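Local coordinates for Lic12234 (Leptospira interrogans, PDB 4TZH), which is of unknown function but, as a leucine-rich repeat protein and presumed virulence factor of a pathogen, probably offers its repeat surface for binding other molecules, at residues Thr54-Glu59 with Ser77-Glu82; Glu82-Lys87 with Pro103-Glu108; Ser72-Ser77 with Asn95-Ser100; Asn65-Asp70 with Asn88-Phe93. All coordinates share one frame; numbering follows the deposited sequence. Where two conformers were deposited one is given.

Overall arrangement
The four contacts join successive turns of one solenoid at different points of its circumference. Interaction 4 is the strand ladder of the parallel sheet, and interaction 3 continues from it into the asparagine-rich turn, where side-chain amides share the bonding with the backbone. Interaction 1 continues from interaction 3 at their shared S77, and interaction 2 follows at E82. Interaction 1 is a surface contact of extended chains and a zinc-bridged glutamate pair; the other three are partly buried, with leucines or isoleucines turned inward, interaction 2 setting short 3-10 turns side by side. K81 of interaction 1 forms a salt bridge to E105 of interaction 2. Apolar packing links interactions 2 and 4 inside the coil, I106 on L92 and L86 on L69.

Interaction 1 (Thr54-Glu59 with Ser77-Glu82); sequences TTLPEE and SNFPKE. With ZN (zinc ion), chain F.
E58 and E82 meet across a zinc ion with their carboxylate planes 86° apart, almost perpendicular. E58 gives one oxygen, OE2, at 1.9 Å from the metal, while E82 grips it with both, OE1 at 2.1 Å and OE2 at 2.4 Å. The shapes of the chains explain this: E58 runs extended beyond CG, but E82 folds back at chi2 (81°), which brings its carboxylate up to the same ion. The approach of E58 OE2 to E82 OE2, 3.1 Å, is therefore a consequence of shared metal binding, and the zinc probably offsets the repulsion of the two acids. Between them and the next polar pair lies P80, whose CB packs on E58 CG and whose CD faces L56 CB at 4.1 Å. T55 slants across N78 and donates from OG1 to N78 O at 2.8 Å, arriving well above the carbonyl plane. At the far end S77 N bonds to T54 O, and N78 ND2 reaches S77 OG in its own amide plane while a water links it to T54 OG1. Two chains 9° apart in direction, repeating a Leu/Phe-Pro step before each 3-10 turn, are the stacked convex-side segments of a leucine-rich repeat solenoid.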
loop_
_atom_site.group_PDB
_atom_site.type_symbol
_atom_site.label_atom_id
_atom_site.label_comp_id
_atom_site.label_asym_id
_atom_site.label_seq_id
_atom_site.Cartn_x
_atom_site.Cartn_y
_atom_site.Cartn_z
ATOM N N THR A 54 12.099 -1.807 7.552
ATOM C CA THR A 54 12.629 -1.122 6.378
ATOM C C THR A 54 12.166 -1.777 5.073
ATOM O O THR A 54 12.225 -1.155 4.004
ATOM C CB THR A 54 14.145 -1.005 6.444
ATOM O OG1 THR A 54 14.706 -2.309 6.437
ATOM C CG2 THR A 54 14.621 -0.243 7.677
ATOM N N THR A 55 11.671 -3.008 5.168
ATOM C CA THR A 55 11.166 -3.774 4.025
ATOM C C THR A 55 10.328 -4.896 4.551
ATOM O O THR A 55 10.060 -4.982 5.765
ATOM C CB THR A 55 12.326 -4.301 3.131
ATOM O OG1 THR A 55 11.774 -4.802 1.889
ATOM C CG2 THR A 55 13.204 -5.373 3.830
ATOM N N LEU A 56 9.887 -5.779 3.642
ATOM C CA LEU A 56 9.163 -6.977 3.997
ATOM C C LEU A 56 9.946 -8.174 3.508
ATOM O O LEU A 56 10.632 -8.072 2.489
ATOM C CB LEU A 56 7.771 -7.013 3.340
ATOM C CG LEU A 56 6.809 -5.923 3.774
ATOM C CD1 LEU A 56 5.551 -6.035 2.963
ATOM C CD2 LEU A 56 6.470 -6.063 5.257
ATOM N N PRO A 57 9.832 -9.332 4.176
ATOM C CA PRO A 57 10.550 -10.513 3.680
ATOM C C PRO A 57 9.932 -11.005 2.370
ATOM O O PRO A 57 8.743 -10.779 2.113
ATOM C CB PRO A 57 10.323 -11.533 4.799
ATOM C CG PRO A 57 9.003 -11.114 5.448
ATOM C CD PRO A 57 9.051 -9.622 5.406
ATOM N N GLU A 58 10.708 -11.717 1.572
ATOM C CA GLU A 58 10.186 -12.286 0.333
ATOM C C GLU A 58 9.056 -13.274 0.619
ATOM O O GLU A 58 8.227 -13.517 -0.246
ATOM C CB GLU A 58 11.309 -13.007 -0.425
ATOM C CG GLU A 58 12.337 -12.051 -0.997
ATOM C CD GLU A 58 13.450 -12.788 -1.733
ATOM O OE1 GLU A 58 14.287 -13.435 -1.065
ATOM O OE2 GLU A 58 13.411 -12.817 -2.984
ATOM N N GLU A 59 9.027 -13.836 1.830
ATOM C CA GLU A 59 7.969 -14.759 2.290
ATOM C C GLU A 59 6.590 -14.127 2.302
ATOM O O GLU A 59 5.592 -14.863 2.332
ATOM C CB GLU A 59 8.288 -15.298 3.686
ATOM C CG GLU A 59 9.396 -16.338 3.701
ATOM C CD GLU A 59 10.836 -15.859 3.599
ATOM O OE1 GLU A 59 11.071 -14.630 3.552
ATOM O OE2 GLU A 59 11.739 -16.724 3.547
ATOM N N SER A 77 11.480 1.489 2.795
ATOM C CA SER A 77 12.052 2.168 1.643
ATOM C C SER A 77 11.993 1.298 0.383
ATOM O O SER A 77 12.231 1.800 -0.715
ATOM C CB SER A 77 13.489 2.580 1.938
ATOM O OG SER A 77 14.266 1.403 2.133
ATOM N N ASN A 78 11.702 -0.003 0.533
ATOM C CA ASN A 78 11.693 -0.903 -0.623
ATOM C C ASN A 78 10.888 -2.124 -0.322
ATOM O O ASN A 78 10.627 -2.424 0.857
ATOM C CB ASN A 78 13.150 -1.308 -0.986
ATOM C CG ASN A 78 13.815 -2.181 0.055
ATOM O OD1 ASN A 78 13.904 -3.402 -0.108
ATOM N ND2 ASN A 78 14.313 -1.593 1.148
ATOM N N PHE A 79 10.543 -2.874 -1.393
ATOM C CA PHE A 79 9.773 -4.097 -1.287
ATOM C C PHE A 79 10.394 -5.197 -2.079
ATOM O O PHE A 79 10.970 -4.936 -3.135
ATOM C CB PHE A 79 8.369 -3.895 -1.874
ATOM C CG PHE A 79 7.565 -2.850 -1.171
ATOM C CD1 PHE A 79 6.920 -3.139 0.019
ATOM C CD2 PHE A 79 7.496 -1.553 -1.675
ATOM C CE1 PHE A 79 6.158 -2.158 0.673
ATOM C CE2 PHE A 79 6.738 -0.581 -1.031
ATOM C CZ PHE A 79 6.091 -0.890 0.141
ATOM N N PRO A 80 10.151 -6.454 -1.675
ATOM C CA PRO A 80 10.599 -7.576 -2.513
ATOM C C PRO A 80 9.658 -7.691 -3.717
ATOM O O PRO A 80 8.481 -7.299 -3.625
ATOM C CB PRO A 80 10.391 -8.782 -1.585
ATOM C CG PRO A 80 9.248 -8.388 -0.668
ATOM C CD PRO A 80 9.483 -6.913 -0.439
ATOM N N LYS A 81 10.116 -8.289 -4.806
ATOM C CA LYS A 81 9.240 -8.466 -5.964
ATOM C C LYS A 81 8.017 -9.332 -5.627
ATOM O O LYS A 81 6.983 -9.212 -6.281
ATOM C CB LYS A 81 10.014 -9.119 -7.120
ATOM C CG LYS A 81 10.954 -8.138 -7.791
ATOM C CD LYS A 81 11.450 -8.698 -9.111
ATOM C CE LYS A 81 12.377 -7.732 -9.771
ATOM N NZ LYS A 81 11.681 -6.554 -10.367
ATOM N N GLU A 82 8.139 -10.213 -4.597
ATOM C CA GLU A 82 7.063 -11.121 -4.215
ATOM C C GLU A 82 5.776 -10.407 -3.779
ATOM O O GLU A 82 4.734 -11.061 -3.694
ATOM C CB GLU A 82 7.532 -12.118 -3.144
ATOM C CG GLU A 82 8.480 -13.192 -3.685
ATOM C CD GLU A 82 9.957 -12.853 -3.862
ATOM O OE1 GLU A 82 10.360 -11.682 -3.667
ATOM O OE2 GLU A 82 10.719 -13.809 -4.139
HETATM ZN ZN ZN F . 12.291 -12.008 -4.329
HETATM O O HOH W 1 15.699 -2.791 3.689
#

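Interaction 2 (Glu82-Lys87 with Pro103-Glu108); sequences EIQKLK and PEEIGE. With ZN (zinc ion), chain F.
K87 NZ is gripped from several sides: it donates to E108 O at 3.0 Å, forms a salt bridge with E108 OE1 at 3.2 Å, and makes a weak bond to Q84 O of its own segment. The bond to E108 O lies in the carbonyl plane, on a lone pair, with a C=O...N angle of 133°. A bend at chi2 (-68°) turns the lysine chain alongside E108, the two side chains pointing the same way, and E110 supplies a further salt bridge to the same ammonium. K87 thus ties its own 3-10 turn, weakly, to E108 at the end of the next; such turns are the short helical elements that form the convex side of successive leucine-rich repeats. Q84 and E108 also run side by side, touching at CB and CB, 3.7 Å apart, with amide and carboxylate planes 55° apart. Deeper in, I83 crosses E105 at about a right angle: its CG1 rests on E105 CB at 3.9 Å, and its CD1 reaches P103 CG at 4.3 Å. E105 packs with its aliphatic part, CG lying near Q84 CB; its chain bends at chi2, and its carboxylate is held through OE2 by a salt bridge to K81, the residue just before E82.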
loop_
_atom_site.group_PDB
_atom_site.type_symbol
_atom_site.label_atom_id
_atom_site.label_comp_id
_atom_site.label_asym_id
_atom_site.label_seq_id
_atom_site.Cartn_x
_atom_site.Cartn_y
_atom_site.Cartn_z
ATOM N N GLU A 82 8.139 -10.213 -4.597
ATOM C CA GLU A 82 7.063 -11.121 -4.215
ATOM C C GLU A 82 5.776 -10.407 -3.779
ATOM O O GLU A 82 4.734 -11.061 -3.694
ATOM C CB GLU A 82 7.532 -12.118 -3.144
ATOM C CG GLU A 82 8.480 -13.192 -3.685
ATOM C CD GLU A 82 9.957 -12.853 -3.862
ATOM O OE1 GLU A 82 10.360 -11.682 -3.667
ATOM O OE2 GLU A 82 10.719 -13.809 -4.139
ATOM N N ILE A 83 5.824 -9.082 -3.556
ATOM C CA ILE A 83 4.577 -8.362 -3.265
ATOM C C ILE A 83 3.586 -8.515 -4.419
ATOM O O ILE A 83 2.378 -8.419 -4.204
ATOM C CB ILE A 83 4.808 -6.867 -2.924
ATOM C CG1 ILE A 83 5.428 -6.045 -4.088
ATOM C CG2 ILE A 83 5.624 -6.735 -1.666
ATOM C CD1 ILE A 83 5.187 -4.478 -3.995
ATOM N N GLN A 84 4.071 -8.777 -5.635
ATOM C CA GLN A 84 3.175 -8.932 -6.772
ATOM C C GLN A 84 2.211 -10.103 -6.629
ATOM O O GLN A 84 1.227 -10.153 -7.366
ATOM C CB GLN A 84 3.961 -9.030 -8.081
ATOM C CG GLN A 84 4.643 -10.358 -8.258
ATOM C CD GLN A 84 5.571 -10.318 -9.438
ATOM O OE1 GLN A 84 5.233 -9.823 -10.515
ATOM N NE2 GLN A 84 6.768 -10.775 -9.212
ATOM N N LYS A 85 2.509 -11.076 -5.716
ATOM C CA LYS A 85 1.644 -12.225 -5.530
ATOM C C LYS A 85 0.434 -11.904 -4.660
ATOM O O LYS A 85 -0.445 -12.757 -4.522
ATOM C CB LYS A 85 2.437 -13.398 -4.931
ATOM C CG LYS A 85 3.558 -13.857 -5.866
ATOM C CD LYS A 85 4.165 -15.187 -5.429
ATOM C CE LYS A 85 5.152 -15.029 -4.292
ATOM N NZ LYS A 85 5.905 -16.285 -4.000
ATOM N N LEU A 86 0.357 -10.684 -4.087
ATOM C CA LEU A 86 -0.770 -10.305 -3.228
ATOM C C LEU A 86 -1.957 -9.866 -4.068
ATOM O O LEU A 86 -2.413 -8.728 -4.005
ATOM C CB LEU A 86 -0.315 -9.237 -2.224
ATOM C CG LEU A 86 0.872 -9.637 -1.353
ATOM C CD1 LEU A 86 1.260 -8.489 -0.420
ATOM C CD2 LEU A 86 0.585 -10.928 -0.544
ATOM N N LYS A 87 -2.467 -10.826 -4.877
ATOM C CA LYS A 87 -3.534 -10.554 -5.835
ATOM C C LYS A 87 -4.893 -10.336 -5.247
ATOM O O LYS A 87 -5.813 -9.927 -5.975
ATOM C CB LYS A 87 -3.618 -11.683 -6.892
ATOM C CG LYS A 87 -2.318 -11.977 -7.613
ATOM C CD LYS A 87 -1.932 -10.831 -8.509
ATOM C CE LYS A 87 -0.878 -11.239 -9.493
ATOM N NZ LYS A 87 -0.258 -10.036 -10.090
ATOM N N PRO A 103 8.060 0.539 -6.491
ATOM C CA PRO A 103 8.497 -0.398 -7.539
ATOM C C PRO A 103 7.388 -0.688 -8.538
ATOM O O PRO A 103 6.210 -0.487 -8.219
ATOM C CB PRO A 103 8.870 -1.654 -6.748
ATOM C CG PRO A 103 7.985 -1.607 -5.548
ATOM C CD PRO A 103 7.811 -0.146 -5.207
ATOM N N GLU A 104 7.754 -1.169 -9.732
ATOM C CA GLU A 104 6.807 -1.534 -10.785
ATOM C C GLU A 104 5.761 -2.538 -10.277
ATOM O O GLU A 104 4.625 -2.504 -10.741
ATOM C CB GLU A 104 7.543 -2.086 -12.028
ATOM C CG GLU A 104 8.541 -3.214 -11.764
ATOM C CD GLU A 104 9.858 -3.143 -12.520
ATOM O OE1 GLU A 104 9.862 -2.661 -13.676
ATOM O OE2 GLU A 104 10.889 -3.565 -11.950
ATOM N N GLU A 105 6.139 -3.399 -9.293
ATOM C CA GLU A 105 5.279 -4.456 -8.753
ATOM C C GLU A 105 4.054 -3.932 -8.038
ATOM O O GLU A 105 3.081 -4.673 -7.873
ATOM C CB GLU A 105 6.066 -5.424 -7.846
ATOM C CG GLU A 105 7.000 -6.327 -8.638
ATOM C CD GLU A 105 8.290 -5.690 -9.106
ATOM O OE1 GLU A 105 8.700 -4.668 -8.510
ATOM O OE2 GLU A 105 8.900 -6.229 -10.059
ATOM N N ILE A 106 4.082 -2.649 -7.641
ATOM C CA ILE A 106 2.889 -2.059 -7.033
ATOM C C ILE A 106 1.703 -2.190 -8.007
ATOM O O ILE A 106 0.571 -2.409 -7.566
ATOM C CB ILE A 106 3.125 -0.574 -6.602
ATOM C CG1 ILE A 106 2.063 -0.148 -5.567
ATOM C CG2 ILE A 106 3.189 0.430 -7.788
ATOM C CD1 ILE A 106 2.453 -0.542 -4.145
ATOM N N GLY A 107 1.972 -2.069 -9.298
ATOM C CA GLY A 107 0.944 -2.146 -10.319
ATOM C C GLY A 107 0.355 -3.517 -10.516
ATOM O O GLY A 107 -0.582 -3.653 -11.297
ATOM N N GLU A 108 0.896 -4.560 -9.829
ATOM C CA GLU A 108 0.410 -5.927 -9.973
ATOM C C GLU A 108 -0.642 -6.286 -8.943
ATOM O O GLU A 108 -1.118 -7.414 -8.904
ATOM C CB GLU A 108 1.575 -6.945 -9.911
ATOM C CG GLU A 108 2.486 -6.907 -11.129
ATOM C CD GLU A 108 1.838 -7.327 -12.433
ATOM O OE1 GLU A 108 0.800 -8.028 -12.383
ATOM O OE2 GLU A 108 2.367 -6.958 -13.505
HETATM ZN ZN ZN F . 12.291 -12.008 -4.329
#

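Interaction 3 (Ser72-Ser77 with Asn95-Ser100); sequences SRNQIS and NGNSLS
The two segments run side by side in irregular backbone, with CA pairs such as R73 and G96 only 4.5 Å apart, and R73 N donates to N95 O at 2.9 Å, in the carbonyl plane and with an N-H...O angle of 159°. N74 N adds a weak bond to G96 O, and S98 N donates to I76 O at 2.9 Å, arriving above the carbonyl plane rather than on a lone pair. G96, with positive phi and psi like R73, lets the chains keep matching bends. Among the side chains N97 carries the contact. Its OD1 accepts from I76 N at 2.9 Å, a bond straight at hydrogen (164°) though tilted 33° from the amide carbonyl plane, and takes a weak second bond from N74 N. Its ND2 donates to L94 O and I71 O, so the amide is gripped at both ends and its rotation is fixed. This is the asparagine ladder of leucine-rich repeats, in which a buried side chain of each turn satisfies the backbone of its neighbour; N74 does likewise one turn earlier, bonding L48 O and L53 N. I76 lies alongside N97, and on the interior side, in the conformer given, I76 CG2 meets L99 CD2 at 4.2 Å. Water completes the contact: one molecule donates to N74 O and also bonds S98 OG, while another donates to S77 O and accepts from S100 N, 2.8 Å from that nitrogen.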
loop_
_atom_site.group_PDB
_atom_site.type_symbol
_atom_site.label_atom_id
_atom_site.label_comp_id
_atom_site.label_asym_id
_atom_site.label_seq_id
_atom_site.Cartn_x
_atom_site.Cartn_y
_atom_site.Cartn_z
ATOM N N SER A 72 1.859 1.141 7.964
ATOM C CA SER A 72 2.033 2.555 8.248
ATOM C C SER A 72 3.011 2.812 9.367
ATOM O O SER A 72 3.192 1.964 10.226
ATOM C CB SER A 72 0.691 3.187 8.587
ATOM O OG SER A 72 0.086 2.597 9.725
ATOM N N ARG A 73 3.630 3.994 9.360
ATOM C CA ARG A 73 4.515 4.408 10.469
ATOM C C ARG A 73 5.675 3.445 10.680
ATOM O O ARG A 73 5.938 2.962 11.804
ATOM C CB ARG A 73 3.729 4.679 11.763
ATOM C CG ARG A 73 2.799 5.884 11.628
ATOM C CD ARG A 73 2.224 6.355 12.964
ATOM N NE ARG A 73 3.288 6.637 13.921
ATOM C CZ ARG A 73 3.094 6.816 15.223
ATOM N NH1 ARG A 73 1.871 6.736 15.738
ATOM N NH2 ARG A 73 4.122 7.066 16.023
ATOM N N ASN A 74 6.405 3.168 9.591
ATOM C CA ASN A 74 7.617 2.355 9.680
ATOM C C ASN A 74 8.691 3.176 8.975
ATOM O O ASN A 74 8.580 4.409 8.916
ATOM C CB ASN A 74 7.414 0.981 9.033
ATOM C CG ASN A 74 6.735 0.049 9.968
ATOM O OD1 ASN A 74 7.389 -0.585 10.785
ATOM N ND2 ASN A 74 5.414 -0.104 9.879
ATOM N N GLN A 75 9.778 2.536 8.530
ATOM C CA GLN A 75 10.820 3.232 7.764
ATOM C C GLN A 75 10.977 2.460 6.450
ATOM O O GLN A 75 12.097 2.252 5.973
ATOM C CB GLN A 75 12.163 3.239 8.552
ATOM C CG GLN A 75 12.074 3.876 9.954
ATOM C CD GLN A 75 13.084 3.307 10.944
ATOM O OE1 GLN A 75 14.149 2.753 10.584
ATOM N NE2 GLN A 75 12.759 3.418 12.233
ATOM N N ILE A 76 9.842 2.023 5.850
ATOM C CA ILE A 76 9.870 1.225 4.629
ATOM C C ILE A 76 10.463 2.024 3.478
ATOM O O ILE A 76 9.937 3.093 3.179
ATOM C CB ILE A 76 8.426 0.726 4.284
ATOM C CG1 ILE A 76 7.810 -0.183 5.397
ATOM C CG2 ILE A 76 8.366 0.039 2.905
ATOM C CD1 ILE A 76 8.412 -1.644 5.530
ATOM N N SER A 77 11.480 1.489 2.795
ATOM C CA SER A 77 12.052 2.168 1.643
ATOM C C SER A 77 11.993 1.298 0.383
ATOM O O SER A 77 12.231 1.800 -0.715
ATOM C CB SER A 77 13.489 2.580 1.938
ATOM O OG SER A 77 14.266 1.403 2.133
ATOM N N ASN A 95 1.302 4.863 4.633
ATOM C CA ASN A 95 1.575 6.228 5.069
ATOM C C ASN A 95 2.647 6.266 6.158
ATOM O O ASN A 95 2.689 5.361 6.996
ATOM C CB ASN A 95 0.319 6.884 5.528
ATOM C CG ASN A 95 -0.503 6.050 6.433
ATOM O OD1 ASN A 95 -1.029 4.982 6.016
ATOM N ND2 ASN A 95 -0.642 6.509 7.675
ATOM N N GLY A 96 3.443 7.333 6.170
ATOM C CA GLY A 96 4.447 7.480 7.211
ATOM C C GLY A 96 5.583 6.503 7.047
ATOM O O GLY A 96 5.837 5.689 7.947
ATOM N N ASN A 97 6.264 6.536 5.901
ATOM C CA ASN A 97 7.385 5.634 5.664
ATOM C C ASN A 97 8.529 6.393 4.991
ATOM O O ASN A 97 8.549 7.627 5.031
ATOM C CB ASN A 97 6.928 4.401 4.864
ATOM C CG ASN A 97 6.366 3.333 5.747
ATOM O OD1 ASN A 97 7.129 2.775 6.541
ATOM N ND2 ASN A 97 5.047 3.055 5.679
ATOM N N SER A 98 9.518 5.660 4.461
ATOM C CA SER A 98 10.692 6.242 3.837
ATOM C C SER A 98 10.745 5.953 2.355
ATOM O O SER A 98 11.824 5.687 1.805
ATOM C CB SER A 98 11.929 5.701 4.545
ATOM O OG SER A 98 11.865 6.087 5.905
ATOM N N LEU A 99 9.586 5.981 1.679
ATOM C CA LEU A 99 9.565 5.693 0.256
ATOM C C LEU A 99 9.921 6.884 -0.601
ATOM O O LEU A 99 9.238 7.902 -0.542
ATOM C CB LEU A 99 8.203 5.137 -0.182
ATOM C CG LEU A 99 7.852 3.783 0.386
ATOM C CD1 LEU A 99 6.335 3.568 0.292
ATOM C CD2 LEU A 99 8.616 2.673 -0.318
ATOM N N SER A 100 10.980 6.747 -1.426
ATOM C CA SER A 100 11.321 7.800 -2.373
ATOM C C SER A 100 10.896 7.366 -3.773
ATOM O O SER A 100 10.739 8.214 -4.660
ATOM C CB SER A 100 12.799 8.178 -2.313
ATOM O OG SER A 100 13.648 7.061 -2.513
HETATM O O HOH W 2 10.034 6.668 8.087
HETATM O O HOH W 3 12.390 4.349 -1.699
#

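Interaction 4 (Asn65-Asp70 with Asn88-Phe93); sequences NLKYLD and NLEVLF. With ZN (zinc ion), chain E; ZN (zinc ion), chain C.
L69 and L92 lie side by side on the inward face of a parallel sheet, the strand ladder of a leucine-rich repeat solenoid, with L69 CD2 at 3.9 Å from L92 CD1. L89 adds to this tight packing: its CD1 touches L69 CB at 3.8 Å and also sits against L66. L69 and L92 share both torsions (chi1 near 180°, chi2 near 55°), which sets their branches alike. The strand axes run 4.9 Å apart at 4°, and the backbone ladder holds them: K67 O accepts from both E90 N, at 2.7 Å, and V91 N, after which L69 N bonds to V91 O and F93 N to L69 O. The outward face is more polar and partly exposed, with waters and metal ions. Y68 slants across V91, whose CG2 lies at the ring edge near its plane, while K67 CB covers one ring face. D70 slants across F93, its OD1 nearest F93 CB and its CB near F93 CD2. D70 OD1 is hydrogen-bonded to S72 OG, and OD2 binds a zinc ion that H47 shares. E90 holds another zinc through OE2 at 2.0 Å, and its OE1 accepts a hydrogen bond from a water that also bonds Y68 OH, 2.7 Å from each oxygen.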
loop_
_atom_site.group_PDB
_atom_site.type_symbol
_atom_site.label_atom_id
_atom_site.label_comp_id
_atom_site.label_asym_id
_atom_site.label_seq_id
_atom_site.Cartn_x
_atom_site.Cartn_y
_atom_site.Cartn_z
ATOM N N ASN A 65 -3.946 -14.919 0.333
ATOM C CA ASN A 65 -5.326 -14.586 0.722
ATOM C C ASN A 65 -5.389 -13.213 1.413
ATOM O O ASN A 65 -6.456 -12.781 1.837
ATOM C CB ASN A 65 -5.886 -15.654 1.667
ATOM C CG ASN A 65 -5.896 -16.992 0.983
ATOM O OD1 ASN A 65 -5.238 -17.944 1.436
ATOM N ND2 ASN A 65 -6.483 -17.045 -0.172
ATOM N N LEU A 66 -4.250 -12.532 1.530
ATOM C CA LEU A 66 -4.253 -11.268 2.238
ATOM C C LEU A 66 -5.114 -10.225 1.539
ATOM O O LEU A 66 -4.921 -9.969 0.340
ATOM C CB LEU A 66 -2.821 -10.749 2.306
ATOM C CG LEU A 66 -2.461 -9.829 3.434
ATOM C CD1 LEU A 66 -2.621 -10.496 4.814
ATOM C CD2 LEU A 66 -1.050 -9.315 3.265
ATOM N N LYS A 67 -6.001 -9.575 2.299
ATOM C CA LYS A 67 -6.878 -8.522 1.782
ATOM C C LYS A 67 -6.448 -7.159 2.291
ATOM O O LYS A 67 -6.673 -6.149 1.609
ATOM C CB LYS A 67 -8.322 -8.722 2.228
ATOM C CG LYS A 67 -8.949 -10.001 1.702
ATOM C CD LYS A 67 -10.390 -10.083 2.265
ATOM C CE LYS A 67 -11.397 -10.298 1.184
ATOM N NZ LYS A 67 -12.702 -10.733 1.759
ATOM N N TYR A 68 -5.868 -7.100 3.481
ATOM C CA TYR A 68 -5.538 -5.799 4.069
ATOM C C TYR A 68 -4.125 -5.843 4.622
ATOM O O TYR A 68 -3.767 -6.813 5.291
ATOM C CB TYR A 68 -6.517 -5.473 5.224
ATOM C CG TYR A 68 -7.960 -5.739 4.894
ATOM C CD1 TYR A 68 -8.632 -4.959 3.970
ATOM C CD2 TYR A 68 -8.682 -6.707 5.577
ATOM C CE1 TYR A 68 -9.972 -5.188 3.670
ATOM C CE2 TYR A 68 -10.025 -6.937 5.298
ATOM C CZ TYR A 68 -10.660 -6.172 4.348
ATOM O OH TYR A 68 -11.987 -6.392 4.040
ATOM N N LEU A 69 -3.333 -4.814 4.322
ATOM C CA LEU A 69 -1.963 -4.775 4.806
ATOM C C LEU A 69 -1.716 -3.363 5.290
ATOM O O LEU A 69 -1.789 -2.392 4.501
ATOM C CB LEU A 69 -1.010 -5.132 3.653
ATOM C CG LEU A 69 0.479 -5.115 3.963
ATOM C CD1 LEU A 69 0.816 -6.019 5.154
ATOM C CD2 LEU A 69 1.264 -5.569 2.729
ATOM N N ASP A 70 -1.421 -3.245 6.579
ATOM C CA ASP A 70 -1.145 -1.959 7.217
ATOM C C ASP A 70 0.319 -1.935 7.639
ATOM O O ASP A 70 0.680 -2.625 8.588
ATOM C CB ASP A 70 -2.054 -1.773 8.425
ATOM C CG ASP A 70 -1.649 -0.600 9.292
ATOM O OD1 ASP A 70 -0.938 0.270 8.797
ATOM O OD2 ASP A 70 -2.056 -0.587 10.467
ATOM N N ASN A 88 -5.040 -10.602 -3.926
ATOM C CA ASN A 88 -6.324 -10.399 -3.278
ATOM C C ASN A 88 -6.278 -9.144 -2.389
ATOM O O ASN A 88 -7.272 -8.814 -1.743
ATOM C CB ASN A 88 -6.649 -11.585 -2.427
ATOM C CG ASN A 88 -7.147 -12.712 -3.280
ATOM O OD1 ASN A 88 -8.025 -12.513 -4.126
ATOM N ND2 ASN A 88 -6.549 -13.877 -3.130
ATOM N N LEU A 89 -5.157 -8.417 -2.408
ATOM C CA LEU A 89 -5.042 -7.234 -1.560
ATOM C C LEU A 89 -5.978 -6.130 -2.010
ATOM O O LEU A 89 -5.946 -5.747 -3.193
ATOM C CB LEU A 89 -3.589 -6.781 -1.570
ATOM C CG LEU A 89 -3.198 -5.848 -0.420
ATOM C CD1 LEU A 89 -3.156 -6.610 0.900
ATOM C CD2 LEU A 89 -1.846 -5.177 -0.660
ATOM N N GLU A 90 -6.761 -5.569 -1.072
ATOM C CA GLU A 90 -7.761 -4.540 -1.350
ATOM C C GLU A 90 -7.394 -3.198 -0.749
ATOM O O GLU A 90 -7.793 -2.162 -1.287
ATOM C CB GLU A 90 -9.142 -4.960 -0.790
ATOM C CG GLU A 90 -9.628 -6.274 -1.425
ATOM C CD GLU A 90 -11.027 -6.733 -1.040
ATOM O OE1 GLU A 90 -11.746 -5.946 -0.400
ATOM O OE2 GLU A 90 -11.432 -7.853 -1.403
ATOM N N VAL A 91 -6.680 -3.206 0.390
ATOM C CA VAL A 91 -6.335 -1.958 1.075
ATOM C C VAL A 91 -4.878 -2.042 1.492
ATOM O O VAL A 91 -4.472 -3.065 2.081
ATOM C CB VAL A 91 -7.193 -1.756 2.334
ATOM C CG1 VAL A 91 -6.812 -0.449 3.066
ATOM C CG2 VAL A 91 -8.683 -1.760 1.981
ATOM N N LEU A 92 -4.118 -0.999 1.192
ATOM C CA LEU A 92 -2.700 -0.957 1.538
ATOM C C LEU A 92 -2.402 0.396 2.190
ATOM O O LEU A 92 -2.532 1.446 1.545
ATOM C CB LEU A 92 -1.868 -1.146 0.275
ATOM C CG LEU A 92 -0.359 -1.069 0.437
ATOM C CD1 LEU A 92 0.157 -2.006 1.540
ATOM C CD2 LEU A 92 0.322 -1.474 -0.894
ATOM N N PHE A 93 -2.034 0.357 3.476
ATOM C CA PHE A 93 -1.636 1.572 4.186
ATOM C C PHE A 93 -0.114 1.640 4.238
ATOM O O PHE A 93 0.524 0.797 4.879
ATOM C CB PHE A 93 -2.162 1.582 5.629
ATOM C CG PHE A 93 -3.642 1.729 5.799
ATOM C CD1 PHE A 93 -4.226 2.988 5.862
ATOM C CD2 PHE A 93 -4.430 0.624 6.078
ATOM C CE1 PHE A 93 -5.617 3.119 6.049
ATOM C CE2 PHE A 93 -5.806 0.759 6.261
ATOM C CZ PHE A 93 -6.384 1.999 6.216
HETATM ZN ZN ZN E . -13.305 -8.314 -0.975
HETATM ZN ZN ZN C . -3.519 -1.435 11.407
HETATM O O HOH W 4 -3.346 -11.139 -1.617
HETATM O O HOH W 5 -12.887 -5.050 1.831
HETATM O O HOH W 6 -13.498 -10.290 -1.614
#